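Local structure of cyclic nucleotide-gated potassium channel mll3241 (Mesorhizobium loti, 4MUV) at residues Leu38-Ile52 / Arg94-Ser108. The protein forms a homotetrameric potassium channel regulated by cyclic nucleotides and activated by cAMP, the present chain being its cytoplasmic cyclic nucleotide-binding domain. The protein carries 3 engineered substitutions. Numbering follows the deposited sequence.
Sequences LRARTVPAGAVICRI and RSATVSAATTVSLLS. With PCG (cyclic guanosine monophosphate), chain C.
Cys50 lies between Val98 and Arg94. In the modelled conformer, one of two, SG sits between the backbone N and the carbonyl carbon (chi1 61°) and packs 3.8 Å from Val98 CG2, while CB lies 3.6 Å from Arg94 NE, oblique to the guanidinium. Here the antiparallel pairing shifts by one residue: Ile49 N (2.8 Å) and Cys50 N (3.2 Å) both donate to Val98 O, a classic beta bulge. Ile49 sends CD1 tip to tip against Leu106 CD1, 4.0 Å away, and Val43 CG2 meets the same methyl; Phe60 and Phe83 also pack on this Leu106. Farther along, Ile52 crosses Thr97 at about a right angle, and Ile52 N gives Thr97 OG1 an almost straight bond (2.9 Å, 179°).

Arg94 bends at chi2 (-60°), bringing NH1 to phosphate oxygen O1A of cyclic GMP at 2.9 Å, in the guanidinium plane, while NH2 is held by Arg58 O. A leucine in its place would probably leave O1A without this charged partner and Arg58 O without its donor. Ser95 grips O2A through both N and OG, and OG also accepts from guanine N2 (2.8 Å), tying phosphate to base. Strands 39-43 and 104-108, also antiparallel, carry on the pairing on the other side of the type II turn from Pro44 to Ala47. Two strand pairs bent from one sheet into the next, ending at a phosphate-binding arginine, are characteristic of the cupin-like beta roll of cyclic nucleotide-binding domains.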
# COMPACT_ATOMS: atom_id res chain seq x y z
N LEU A 38 -5.12 8.93 -3.60
CA LEU A 38 -4.56 7.69 -4.10
C LEU A 38 -4.27 7.81 -5.58
O LEU A 38 -4.89 8.61 -6.27
CB LEU A 38 -5.52 6.52 -3.90
CG LEU A 38 -5.74 6.08 -2.46
CD1 LEU A 38 -6.92 5.11 -2.38
CD2 LEU A 38 -4.50 5.44 -1.90
N ARG A 39 -3.35 6.99 -6.07
CA ARG A 39 -3.07 6.91 -7.49
C ARG A 39 -3.09 5.45 -7.90
O ARG A 39 -2.34 4.65 -7.39
CB ARG A 39 -1.73 7.58 -7.81
CG ARG A 39 -1.64 9.05 -7.41
CD ARG A 39 -0.27 9.63 -7.68
NE ARG A 39 -0.12 10.98 -7.16
CZ ARG A 39 0.99 11.69 -7.27
NH1 ARG A 39 2.06 11.18 -7.90
NH2 ARG A 39 1.05 12.92 -6.77
N ALA A 40 -3.96 5.08 -8.84
CA ALA A 40 -4.02 3.70 -9.28
C ALA A 40 -2.91 3.42 -10.28
O ALA A 40 -2.66 4.22 -11.18
CB ALA A 40 -5.40 3.36 -9.86
N ARG A 41 -2.27 2.27 -10.12
CA ARG A 41 -1.15 1.85 -10.94
C ARG A 41 -1.26 0.37 -11.24
O ARG A 41 -1.54 -0.41 -10.36
CB ARG A 41 0.16 2.05 -10.17
CG ARG A 41 0.41 3.49 -9.72
CD ARG A 41 0.73 4.30 -10.95
NE ARG A 41 1.04 5.72 -10.73
CZ ARG A 41 0.20 6.74 -10.95
NH1 ARG A 41 -1.06 6.53 -11.32
NH2 ARG A 41 0.65 8.00 -10.82
N THR A 42 -0.99 -0.02 -12.47
CA THR A 42 -0.85 -1.41 -12.83
C THR A 42 0.62 -1.72 -13.11
O THR A 42 1.31 -0.96 -13.79
CB THR A 42 -1.75 -1.78 -14.01
OG1 THR A 42 -3.11 -1.59 -13.64
CG2 THR A 42 -1.57 -3.22 -14.43
N VAL A 43 1.09 -2.82 -12.54
CA VAL A 43 2.49 -3.24 -12.63
C VAL A 43 2.57 -4.60 -13.32
O VAL A 43 1.86 -5.52 -12.92
CB VAL A 43 3.14 -3.29 -11.22
CG1 VAL A 43 4.60 -3.74 -11.30
CG2 VAL A 43 3.06 -1.94 -10.55
N PRO A 44 3.40 -4.73 -14.37
CA PRO A 44 3.49 -6.01 -15.08
C PRO A 44 4.15 -7.08 -14.21
O PRO A 44 5.00 -6.81 -13.36
CB PRO A 44 4.37 -5.70 -16.30
CG PRO A 44 5.14 -4.50 -15.93
CD PRO A 44 4.31 -3.72 -14.94
N ALA A 45 3.74 -8.31 -14.48
CA ALA A 45 4.28 -9.46 -13.80
C ALA A 45 5.80 -9.43 -13.79
O ALA A 45 6.45 -9.17 -14.80
CB ALA A 45 3.78 -10.72 -14.48
N GLY A 46 6.36 -9.69 -12.62
CA GLY A 46 7.80 -9.80 -12.42
C GLY A 46 8.50 -8.51 -12.02
O GLY A 46 9.60 -8.56 -11.46
N ALA A 47 7.86 -7.36 -12.23
CA ALA A 47 8.52 -6.08 -12.01
C ALA A 47 8.63 -5.78 -10.52
O ALA A 47 7.72 -6.04 -9.73
CB ALA A 47 7.76 -4.97 -12.73
N VAL A 48 9.75 -5.17 -10.14
CA VAL A 48 9.99 -4.77 -8.77
C VAL A 48 9.22 -3.49 -8.47
O VAL A 48 9.24 -2.54 -9.24
CB VAL A 48 11.50 -4.59 -8.50
CG1 VAL A 48 11.75 -3.95 -7.16
CG2 VAL A 48 12.18 -5.94 -8.54
N ILE A 49 8.51 -3.51 -7.36
CA ILE A 49 7.70 -2.39 -6.90
C ILE A 49 8.46 -1.60 -5.81
O ILE A 49 8.50 -0.36 -5.85
CB ILE A 49 6.34 -2.87 -6.40
CG1 ILE A 49 5.59 -3.58 -7.55
CG2 ILE A 49 5.56 -1.71 -5.86
CD1 ILE A 49 4.51 -4.47 -7.09
N CYS A 50 9.02 -2.31 -4.83
CA CYS A 50 9.97 -1.66 -3.97
C CYS A 50 11.08 -2.63 -3.66
O CYS A 50 10.95 -3.84 -3.76
CB CYS A 50 9.31 -1.12 -2.72
SG CYS A 50 8.56 -2.39 -1.75
N ARG A 51 12.24 -2.04 -3.40
CA ARG A 51 13.47 -2.79 -3.26
C ARG A 51 14.06 -2.64 -1.87
O ARG A 51 14.17 -1.54 -1.35
CB ARG A 51 14.49 -2.34 -4.30
CG ARG A 51 15.65 -3.32 -4.35
CD ARG A 51 16.58 -3.03 -5.45
NE ARG A 51 16.00 -3.12 -6.79
CZ ARG A 51 15.82 -4.24 -7.48
NH1 ARG A 51 16.09 -5.44 -6.96
NH2 ARG A 51 15.33 -4.16 -8.71
N ILE A 52 14.46 -3.75 -1.29
CA ILE A 52 15.11 -3.76 0.01
C ILE A 52 16.22 -2.73 0.06
O ILE A 52 17.02 -2.61 -0.86
CB ILE A 52 15.63 -5.18 0.39
CG1 ILE A 52 16.06 -5.22 1.85
CG2 ILE A 52 16.74 -5.69 -0.58
CD1 ILE A 52 16.38 -6.61 2.32
N ARG A 94 13.22 0.37 3.03
CA ARG A 94 12.42 -0.80 2.74
C ARG A 94 13.08 -2.04 3.32
O ARG A 94 14.30 -2.23 3.23
CB ARG A 94 12.28 -1.01 1.24
CG ARG A 94 11.56 0.06 0.44
CD ARG A 94 10.15 0.25 0.91
NE ARG A 94 9.44 1.17 0.04
CZ ARG A 94 8.26 1.70 0.30
NH1 ARG A 94 7.64 1.42 1.44
NH2 ARG A 94 7.68 2.51 -0.59
N SER A 95 12.26 -2.91 3.90
CA SER A 95 12.75 -4.09 4.59
C SER A 95 12.69 -5.37 3.77
O SER A 95 13.17 -6.40 4.23
CB SER A 95 12.01 -4.31 5.91
OG SER A 95 10.64 -4.64 5.68
N ALA A 96 12.11 -5.29 2.57
CA ALA A 96 11.99 -6.44 1.69
C ALA A 96 11.70 -5.93 0.30
O ALA A 96 11.12 -4.86 0.13
CB ALA A 96 10.88 -7.36 2.16
N THR A 97 12.08 -6.73 -0.69
CA THR A 97 11.73 -6.47 -2.08
C THR A 97 10.37 -7.09 -2.39
O THR A 97 10.13 -8.28 -2.12
CB THR A 97 12.82 -7.01 -3.00
OG1 THR A 97 14.03 -6.29 -2.70
CG2 THR A 97 12.46 -6.82 -4.48
N VAL A 98 9.49 -6.28 -2.94
CA VAL A 98 8.16 -6.70 -3.34
C VAL A 98 8.07 -6.50 -4.84
O VAL A 98 8.39 -5.44 -5.35
CB VAL A 98 7.07 -5.87 -2.61
CG1 VAL A 98 5.67 -6.35 -3.01
CG2 VAL A 98 7.27 -5.91 -1.11
N SER A 99 7.59 -7.53 -5.53
CA SER A 99 7.49 -7.59 -6.98
C SER A 99 6.08 -8.01 -7.38
O SER A 99 5.39 -8.70 -6.62
CB SER A 99 8.46 -8.65 -7.51
OG SER A 99 9.80 -8.45 -7.08
N ALA A 100 5.64 -7.62 -8.56
CA ALA A 100 4.40 -8.15 -9.08
C ALA A 100 4.56 -9.65 -9.32
O ALA A 100 5.54 -10.09 -9.91
CB ALA A 100 4.02 -7.46 -10.37
N ALA A 101 3.61 -10.45 -8.85
CA ALA A 101 3.61 -11.88 -9.12
C ALA A 101 2.91 -12.11 -10.47
O ALA A 101 3.54 -12.41 -11.47
CB ALA A 101 2.93 -12.62 -7.99
N THR A 102 1.60 -11.92 -10.49
CA THR A 102 0.86 -11.74 -11.71
C THR A 102 0.86 -10.24 -11.99
O THR A 102 1.32 -9.44 -11.17
CB THR A 102 -0.58 -12.25 -11.55
OG1 THR A 102 -1.24 -11.54 -10.49
CG2 THR A 102 -0.61 -13.74 -11.26
N THR A 103 0.32 -9.84 -13.13
CA THR A 103 0.03 -8.44 -13.36
C THR A 103 -0.82 -7.97 -12.19
O THR A 103 -1.74 -8.66 -11.80
CB THR A 103 -0.78 -8.26 -14.63
OG1 THR A 103 -0.23 -9.07 -15.66
CG2 THR A 103 -0.79 -6.80 -15.02
N VAL A 104 -0.52 -6.81 -11.62
CA VAL A 104 -1.18 -6.38 -10.40
C VAL A 104 -1.65 -4.92 -10.49
O VAL A 104 -0.96 -4.08 -11.06
CB VAL A 104 -0.24 -6.61 -9.19
CG1 VAL A 104 1.02 -5.72 -9.27
CG2 VAL A 104 -0.98 -6.42 -7.88
N SER A 105 -2.84 -4.63 -9.97
CA SER A 105 -3.32 -3.26 -9.79
C SER A 105 -3.20 -2.90 -8.34
O SER A 105 -3.59 -3.66 -7.44
CB SER A 105 -4.79 -3.05 -10.22
OG SER A 105 -4.87 -3.24 -11.60
N LEU A 106 -2.65 -1.71 -8.14
CA LEU A 106 -2.36 -1.15 -6.84
C LEU A 106 -2.99 0.22 -6.73
O LEU A 106 -3.08 0.95 -7.71
CB LEU A 106 -0.85 -0.96 -6.69
CG LEU A 106 0.06 -2.14 -6.95
CD1 LEU A 106 1.53 -1.74 -6.93
CD2 LEU A 106 -0.20 -3.22 -5.94
N LEU A 107 -3.36 0.59 -5.51
CA LEU A 107 -3.64 1.98 -5.16
C LEU A 107 -2.46 2.47 -4.32
O LEU A 107 -2.20 1.94 -3.24
CB LEU A 107 -4.97 2.12 -4.40
CG LEU A 107 -6.21 1.73 -5.21
CD1 LEU A 107 -7.42 1.64 -4.31
CD2 LEU A 107 -6.46 2.75 -6.30
N SER A 108 -1.74 3.47 -4.84
CA SER A 108 -0.56 4.04 -4.19
C SER A 108 -0.94 5.21 -3.32
O SER A 108 -1.67 6.10 -3.77
CB SER A 108 0.42 4.51 -5.27
OG SER A 108 1.59 5.08 -4.71
PA PCG C . 8.43 -1.92 3.67
O1A PCG C . 8.16 -0.44 3.58
O2A PCG C . 9.56 -2.34 4.55
O5' PCG C . 8.69 -2.46 2.24
C5' PCG C . 8.61 -3.79 1.99
C4' PCG C . 7.24 -4.28 2.48
O4' PCG C . 6.89 -5.70 2.28
C3' PCG C . 7.11 -4.05 3.83
O3' PCG C . 7.09 -2.62 4.15
C2' PCG C . 5.77 -4.82 4.16
O2' PCG C . 4.67 -3.93 4.00
C1' PCG C . 5.72 -5.87 3.23
N9 PCG C . 5.77 -7.20 3.75
C8 PCG C . 4.79 -8.17 3.67
N7 PCG C . 5.11 -9.26 4.36
C5 PCG C . 6.35 -8.99 4.91
C6 PCG C . 7.20 -9.77 5.75
O6 PCG C . 6.97 -10.93 6.16
N1 PCG C . 8.38 -9.15 6.10
C2 PCG C . 8.71 -7.85 5.73
N2 PCG C . 9.88 -7.34 6.15
N3 PCG C . 7.92 -7.08 4.93
C4 PCG C . 6.72 -7.72 4.55
O HOH W 1 16.11 -7.13 -4.20